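Local coordinates for dual specificity phosphatase 28 (Homo sapiens, PDB 5Y15), which is a dual-specificity phosphatase that hydrolyses a synthetic aryl phosphate in vitro but has almost no detectable activity on phosphotyrosine and still less on phosphothreonine, at residues Pro45-Gly50 with Cys120-Lys125; Val66-Asn71 with Gly83-Arg88; Val91-Ala96 with Gly127-Ala132. The protein carries 2 engineered substitutions. All blocks are in the same frame, centred on the assembly; numbering follows the deposited sequence.

Contact 1 of 3, residues Pro45-Gly50 with Cys120-Lys125. Engineered in segment 120-125: Ser124 (natural residue Cys).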
# COMPACT_ATOMS: atom_id res chain seq x y z
N PRO A 45 17.27 -8.61 -2.63
CA PRO A 45 16.60 -8.71 -3.93
C PRO A 45 15.23 -8.05 -3.92
O PRO A 45 14.45 -8.19 -2.98
CB PRO A 45 16.49 -10.22 -4.14
CG PRO A 45 17.70 -10.73 -3.44
CD PRO A 45 17.76 -9.93 -2.19
N SER A 46 14.98 -7.25 -4.96
CA SER A 46 13.71 -6.57 -5.20
C SER A 46 13.34 -5.57 -4.09
O SER A 46 12.19 -5.12 -4.03
CB SER A 46 12.60 -7.60 -5.40
OG SER A 46 12.67 -8.15 -6.71
N LEU A 47 14.30 -5.15 -3.27
CA LEU A 47 14.06 -4.31 -2.11
C LEU A 47 15.11 -3.21 -2.01
O LEU A 47 16.29 -3.52 -1.80
CB LEU A 47 14.08 -5.16 -0.84
CG LEU A 47 13.99 -4.36 0.46
CD1 LEU A 47 12.56 -3.80 0.61
CD2 LEU A 47 14.44 -5.23 1.65
N PHE A 48 14.70 -1.95 -2.14
CA PHE A 48 15.59 -0.79 -2.02
C PHE A 48 15.12 0.16 -0.93
O PHE A 48 13.92 0.37 -0.74
CB PHE A 48 15.66 0.01 -3.32
CG PHE A 48 16.09 -0.79 -4.49
CD1 PHE A 48 15.18 -1.56 -5.20
CD2 PHE A 48 17.43 -0.80 -4.89
CE1 PHE A 48 15.58 -2.30 -6.30
CE2 PHE A 48 17.84 -1.55 -5.98
CZ PHE A 48 16.91 -2.30 -6.69
N LEU A 49 16.09 0.79 -0.27
CA LEU A 49 15.87 1.77 0.77
C LEU A 49 16.36 3.12 0.25
O LEU A 49 17.32 3.19 -0.52
CB LEU A 49 16.63 1.39 2.05
CG LEU A 49 16.50 2.27 3.29
CD1 LEU A 49 16.78 1.44 4.49
CD2 LEU A 49 17.42 3.49 3.28
N GLY A 50 15.70 4.21 0.65
CA GLY A 50 16.11 5.51 0.16
C GLY A 50 15.77 6.68 1.06
O GLY A 50 14.94 6.58 1.97
N CYS A 120 10.38 -2.99 -4.66
CA CYS A 120 9.85 -1.96 -3.78
C CYS A 120 10.95 -0.99 -3.44
O CYS A 120 12.11 -1.38 -3.25
CB CYS A 120 9.31 -2.52 -2.47
SG CYS A 120 8.06 -3.78 -2.62
N LEU A 121 10.56 0.27 -3.30
CA LEU A 121 11.42 1.29 -2.74
C LEU A 121 10.75 1.72 -1.45
O LEU A 121 9.58 2.11 -1.46
CB LEU A 121 11.57 2.48 -3.70
CG LEU A 121 11.97 3.75 -2.97
CD1 LEU A 121 13.42 3.65 -2.53
CD2 LEU A 121 11.68 5.04 -3.78
N VAL A 122 11.45 1.58 -0.34
CA VAL A 122 11.01 2.05 0.96
C VAL A 122 11.84 3.29 1.26
O VAL A 122 13.07 3.22 1.23
CB VAL A 122 11.22 1.00 2.07
CG1 VAL A 122 10.76 1.51 3.40
CG2 VAL A 122 10.51 -0.32 1.73
N TYR A 123 11.19 4.42 1.53
CA TYR A 123 11.97 5.62 1.78
C TYR A 123 11.37 6.47 2.88
O TYR A 123 10.16 6.46 3.12
CB TYR A 123 12.16 6.43 0.51
CG TYR A 123 10.95 7.18 0.02
CD1 TYR A 123 10.01 6.56 -0.79
CD2 TYR A 123 10.77 8.53 0.32
CE1 TYR A 123 8.91 7.25 -1.26
CE2 TYR A 123 9.68 9.23 -0.14
CZ TYR A 123 8.75 8.58 -0.94
OH TYR A 123 7.65 9.27 -1.42
N SER A 124 12.25 7.21 3.54
CA SER A 124 11.87 8.17 4.55
C SER A 124 12.73 9.40 4.29
O SER A 124 13.53 9.42 3.35
CB SER A 124 12.05 7.62 5.98
OG SER A 124 13.41 7.30 6.23
N LYS A 125 12.51 10.46 5.06
CA LYS A 125 13.25 11.69 4.79
C LYS A 125 14.76 11.45 4.80
O LYS A 125 15.43 11.60 3.78
CB LYS A 125 12.86 12.76 5.80
CG LYS A 125 13.45 14.14 5.51
CD LYS A 125 13.14 15.05 6.69
CE LYS A 125 14.16 16.15 6.83
NZ LYS A 125 13.85 16.91 8.06
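With CG anti to its carbonyl carbon (chi1 -57°), Phe48 carries its ring back beside its own N, so that CD1 meets Cys120 O edge-on, in the ring plane, at 3.6 Å. Leu121 turns the other way: CG lies opposite its backbone N (chi1 157°), and CD1 leans over the neighbouring strand, 3.8 Å from Phe48 O and 4.0 Å from Gly50 N. It settles where Gly50 contributes no side chain. On the other face Leu47 slants across Val122, Leu47 CD1 lying 4.2 Å from Val122 CG2, with Leu49 and Cys120 on the same side.

Between these two layers of side chains the strands run parallel. Cys120 N donates to Ser46 O, Phe48 N to Cys120 O, and Val122 N to Phe48 O at 2.8 Å. The Gly50 N to Val122 O bond is more bent, at 135°. Beyond it Ser124 N reaches Gly50 O at 3.2 Å, carrying the pairing to the engineered Ser124, which stands in for the natural cysteine inferred to form the phosphocysteine intermediate. Tyr123 packs CB 3.1 Å from Gly50 O, but its ring then leads away from strand 47-50, and its OH is hydrogen-bonded to Pro77 O.

Both strands lie inside the sheet. Strand 40-44 flanks 47-50 on its far side, and strand 66-71 flanks 119-123, exchanging backbone hydrogen bonds with Leu121 and Tyr123. Helix 100-115 packs Met110 against Leu47, Cys120 and Val122, while helix 130-142 brings Leu139 to Leu47 and Cys135 to Val122. On the opposite face, Val66 touches both Phe48 and Leu121.

Contact 2 of 3, residues Val66-Asn71 with Gly83-Arg88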
# COMPACT_ATOMS: atom_id res chain seq x y z
N VAL A 66 11.21 -0.70 -10.02
CA VAL A 66 10.42 -0.46 -8.82
C VAL A 66 8.98 -0.25 -9.24
O VAL A 66 8.67 0.60 -10.08
CB VAL A 66 10.98 0.74 -8.05
CG1 VAL A 66 9.98 1.20 -6.99
CG2 VAL A 66 12.29 0.35 -7.38
N THR A 67 8.09 -1.05 -8.67
CA THR A 67 6.67 -0.96 -8.97
C THR A 67 5.87 -0.52 -7.77
O THR A 67 4.64 -0.37 -7.88
CB THR A 67 6.15 -2.31 -9.47
OG1 THR A 67 6.38 -3.28 -8.47
CG2 THR A 67 6.89 -2.74 -10.73
N LEU A 68 6.51 -0.32 -6.62
CA LEU A 68 5.81 0.17 -5.44
C LEU A 68 6.76 1.02 -4.63
O LEU A 68 7.87 0.56 -4.33
CB LEU A 68 5.28 -0.99 -4.58
CG LEU A 68 4.68 -0.62 -3.22
CD1 LEU A 68 3.32 0.00 -3.40
CD2 LEU A 68 4.60 -1.82 -2.27
N CYS A 69 6.35 2.24 -4.30
CA CYS A 69 7.08 3.12 -3.39
C CYS A 69 6.38 3.13 -2.05
O CYS A 69 5.17 3.40 -1.98
CB CYS A 69 7.17 4.55 -3.94
SG CYS A 69 8.08 4.64 -5.49
N VAL A 70 7.12 2.89 -0.98
CA VAL A 70 6.57 2.93 0.37
C VAL A 70 7.14 4.19 1.01
O VAL A 70 8.33 4.23 1.35
CB VAL A 70 6.92 1.69 1.19
CG1 VAL A 70 6.27 1.77 2.59
CG2 VAL A 70 6.50 0.40 0.45
N ASN A 71 6.27 5.18 1.19
CA ASN A 71 6.63 6.50 1.72
C ASN A 71 6.31 6.43 3.20
O ASN A 71 5.15 6.51 3.59
CB ASN A 71 5.83 7.57 0.98
CG ASN A 71 6.15 9.02 1.42
OD1 ASN A 71 6.80 9.29 2.43
ND2 ASN A 71 5.64 9.96 0.64
N GLY A 83 2.74 6.61 -12.68
CA GLY A 83 2.26 5.26 -12.89
C GLY A 83 2.69 4.23 -11.86
O GLY A 83 2.25 3.08 -11.94
N VAL A 84 3.52 4.61 -10.89
CA VAL A 84 4.01 3.71 -9.86
C VAL A 84 3.12 3.88 -8.63
O VAL A 84 3.01 4.99 -8.09
CB VAL A 84 5.48 3.99 -9.52
CG1 VAL A 84 5.93 3.12 -8.36
CG2 VAL A 84 6.35 3.78 -10.75
N ALA A 85 2.50 2.79 -8.19
CA ALA A 85 1.67 2.83 -7.00
C ALA A 85 2.51 3.27 -5.81
O ALA A 85 3.70 2.99 -5.74
CB ALA A 85 1.05 1.45 -6.74
N GLU A 86 1.87 3.98 -4.88
CA GLU A 86 2.55 4.54 -3.71
C GLU A 86 1.71 4.28 -2.47
O GLU A 86 0.51 4.58 -2.45
CB GLU A 86 2.78 6.07 -3.82
CG GLU A 86 3.12 6.72 -2.45
CD GLU A 86 3.04 8.27 -2.41
OE1 GLU A 86 2.48 8.88 -3.35
OE2 GLU A 86 3.52 8.89 -1.42
N LEU A 87 2.35 3.73 -1.45
CA LEU A 87 1.72 3.49 -0.16
C LEU A 87 2.36 4.43 0.85
O LEU A 87 3.58 4.35 1.08
CB LEU A 87 1.90 2.02 0.27
CG LEU A 87 1.53 1.69 1.72
CD1 LEU A 87 0.05 1.85 1.94
CD2 LEU A 87 1.96 0.26 2.05
N ARG A 88 1.56 5.30 1.46
CA ARG A 88 2.06 6.19 2.50
C ARG A 88 1.75 5.55 3.84
O ARG A 88 0.61 5.17 4.09
CB ARG A 88 1.43 7.59 2.43
CG ARG A 88 1.76 8.46 3.67
CD ARG A 88 1.23 9.93 3.62
NE ARG A 88 1.54 10.61 2.37
CZ ARG A 88 2.65 11.32 2.17
NH1 ARG A 88 3.55 11.42 3.14
NH2 ARG A 88 2.86 11.90 1.00
O HOH W 1 2.17 0.18 -9.46
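Leu68 and Leu87 make the apolar centre together with Ala85: Leu68 CD1 lies 4.3 Å from Ala85 CB and 4.4 Å from Leu87 CB. On the other face Cys69 SG rests on Val84 CG1 at 3.9 Å. The parallel backbones are tied by Cys69 N to Ala85 O, Leu87 N to Cys69 O and Asn71 N to Leu87 O; before this run a water bridges Thr67 O and Ala85 N.

The polar edge begins at Asn71. Its CG is anti to the backbone N (chi1 -178°), which lays the side chain alongside that of Glu86, amide and carboxylate nearly coplanar (6° apart). ND2 donates to Glu86 OE2 at 3.1 Å, meeting the oxygen almost end-on. The same ND2 sits over one face of the Arg88 guanidinium, 3.4 Å from NH2, two donors that share Gln76 O as acceptor. Asn71 OD1 bonds Ser73 OG and Arg88 NH1 bonds Ser73 O, so both side chains are tied to the loop that follows strand 66-71. Glu86 OE1 forms a salt bridge with Arg88 of the second subunit.

Strand 85-88 is an outermost strand of this chain's sheet, and in the crystal assembly it pairs antiparallel with a strand of the second subunit, continuing the central sheet of the protein tyrosine phosphatase fold across the interface.

Contact 3 of 3, residues Val91-Ala96 with Gly127-Ala132; sequences VFDDPA and GRSRSA. With PO4 (phosphate ion), chain C.
Asp93, centre of an inverse gamma turn (phi -79°, psi 76°), faces the first turn of helix 130-142, its CA 6.1 Å from that of Arg130. Arg130 bends at chi3 (-58°), which brings the guanidinium edge to two partners. NH1 donates in plane to a lone pair of Val91 O at 2.8 Å, while NE and NH2 reach phosphate O3 and O4 at 3.0 and 3.1 Å. Val91 CG2 packs on Arg130 CD, and Asp93 CB lies over one guanidinium face. Ser129 OG donates to Asp93 OD1 at 2.9 Å from above the carboxylate plane; Asn164 ND2 also binds that oxygen, and Asn164 N meets Ser129 OG. These bonds fix the rotation of the carboxylate, whose OD2 turns toward the phosphate.

The phosphate, probably from the crystallisation liquor, is held mostly by backbone N-H groups: Arg128 N and Ser129 N converge on O1, Arg130 N on O3, and Asn126 N adds another bond. This is the phosphate-binding loop (P-loop) of the protein tyrosine phosphatases, running on into a helix. Nearly straight N-H bonds and the arginine side chain would probably stabilise negative charge on a bound phosphate.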
# COMPACT_ATOMS: atom_id res chain seq x y z
N VAL A 91 3.72 8.21 9.67
CA VAL A 91 4.31 8.34 10.99
C VAL A 91 5.42 9.37 10.91
O VAL A 91 6.08 9.52 9.88
CB VAL A 91 4.88 7.00 11.56
CG1 VAL A 91 3.78 6.01 11.87
CG2 VAL A 91 5.91 6.37 10.59
N PHE A 92 5.59 10.11 12.00
CA PHE A 92 6.79 10.91 12.13
C PHE A 92 7.91 10.01 12.63
O PHE A 92 7.67 8.94 13.20
CB PHE A 92 6.61 12.07 13.14
CG PHE A 92 5.72 13.20 12.67
CD1 PHE A 92 6.03 13.93 11.53
CD2 PHE A 92 4.61 13.57 13.40
CE1 PHE A 92 5.22 14.98 11.11
CE2 PHE A 92 3.79 14.63 13.00
CZ PHE A 92 4.10 15.33 11.85
N ASP A 93 9.14 10.47 12.47
CA ASP A 93 10.26 9.71 13.01
C ASP A 93 10.33 10.01 14.50
O ASP A 93 11.15 10.79 14.99
CB ASP A 93 11.55 10.06 12.28
CG ASP A 93 12.73 9.26 12.79
OD1 ASP A 93 12.51 8.38 13.66
OD2 ASP A 93 13.86 9.51 12.33
N ASP A 94 9.42 9.38 15.24
CA ASP A 94 9.30 9.71 16.64
C ASP A 94 9.03 8.43 17.42
O ASP A 94 8.19 7.61 17.01
CB ASP A 94 8.15 10.73 16.82
CG ASP A 94 7.97 11.19 18.26
OD1 ASP A 94 7.78 10.35 19.16
OD2 ASP A 94 8.04 12.41 18.48
N PRO A 95 9.69 8.26 18.56
CA PRO A 95 9.57 6.98 19.26
C PRO A 95 8.18 6.70 19.79
O PRO A 95 7.89 5.55 20.14
CB PRO A 95 10.61 7.10 20.40
CG PRO A 95 10.80 8.58 20.58
CD PRO A 95 10.64 9.18 19.21
N ALA A 96 7.33 7.71 19.88
CA ALA A 96 5.97 7.51 20.36
C ALA A 96 5.01 7.15 19.24
O ALA A 96 3.88 6.73 19.52
CB ALA A 96 5.47 8.77 21.07
N GLY A 127 16.28 8.49 5.36
CA GLY A 127 16.70 7.16 4.94
C GLY A 127 17.50 6.45 6.01
O GLY A 127 18.46 5.74 5.71
N ARG A 128 17.09 6.62 7.26
CA ARG A 128 17.82 6.12 8.42
C ARG A 128 16.95 5.44 9.47
O ARG A 128 17.38 4.43 10.03
CB ARG A 128 18.60 7.28 9.05
CG ARG A 128 18.98 7.12 10.50
CD ARG A 128 19.73 8.36 10.97
NE ARG A 128 18.87 9.40 11.54
CZ ARG A 128 18.78 10.64 11.07
NH1 ARG A 128 19.52 11.01 10.02
NH2 ARG A 128 17.97 11.52 11.65
N SER A 129 15.72 5.89 9.70
CA SER A 129 14.90 5.33 10.77
C SER A 129 13.64 4.65 10.24
O SER A 129 13.53 3.42 10.25
CB SER A 129 14.53 6.44 11.75
OG SER A 129 13.89 5.93 12.90
N ARG A 130 12.65 5.44 9.81
CA ARG A 130 11.37 4.88 9.40
C ARG A 130 11.53 3.83 8.29
O ARG A 130 10.95 2.74 8.37
CB ARG A 130 10.43 6.00 8.96
CG ARG A 130 9.84 6.74 10.17
CD ARG A 130 9.13 8.04 9.78
NE ARG A 130 10.03 8.96 9.09
CZ ARG A 130 9.72 10.20 8.72
NH1 ARG A 130 8.50 10.71 8.96
NH2 ARG A 130 10.63 10.93 8.10
N SER A 131 12.24 4.19 7.22
CA SER A 131 12.40 3.29 6.10
C SER A 131 13.27 2.09 6.46
O SER A 131 13.04 0.99 5.95
CB SER A 131 12.99 4.05 4.92
OG SER A 131 14.24 4.60 5.31
N ALA A 132 14.22 2.27 7.37
CA ALA A 132 15.05 1.15 7.79
C ALA A 132 14.23 0.18 8.61
O ALA A 132 14.40 -1.05 8.48
CB ALA A 132 16.25 1.65 8.59
P PO4 C . 14.02 9.00 8.84
O1 PO4 C . 14.74 7.99 7.95
O2 PO4 C . 14.94 9.49 9.94
O3 PO4 C . 12.88 8.30 9.51
O4 PO4 C . 13.62 10.12 7.89
O HOH W 2 16.23 9.14 13.75

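Contacts 1 and 2 are adjacent strand pairings of one sheet, their centres about 10 Å apart: strands 119-123 and 66-71 are neighbours, joined by probable hydrogen bonds from Val70 N to Leu121 O (2.6 Å) and from Tyr123 N to Val70 O (2.9 Å). Contact 1 delivers the engineered Ser124 to the start of the phosphate loop, and contact 3 holds its later part, from Gly127 to Arg130: Ser124 OG lies 3.0 Å from Ser131 OG, and the side chain of Arg130 is about 4 Å from that of Ser124. Contact 2 is farther off, its centre about 18 Å from that of contact 3, yet the side chain of Asn71 is about 7 Å from that of Ser124.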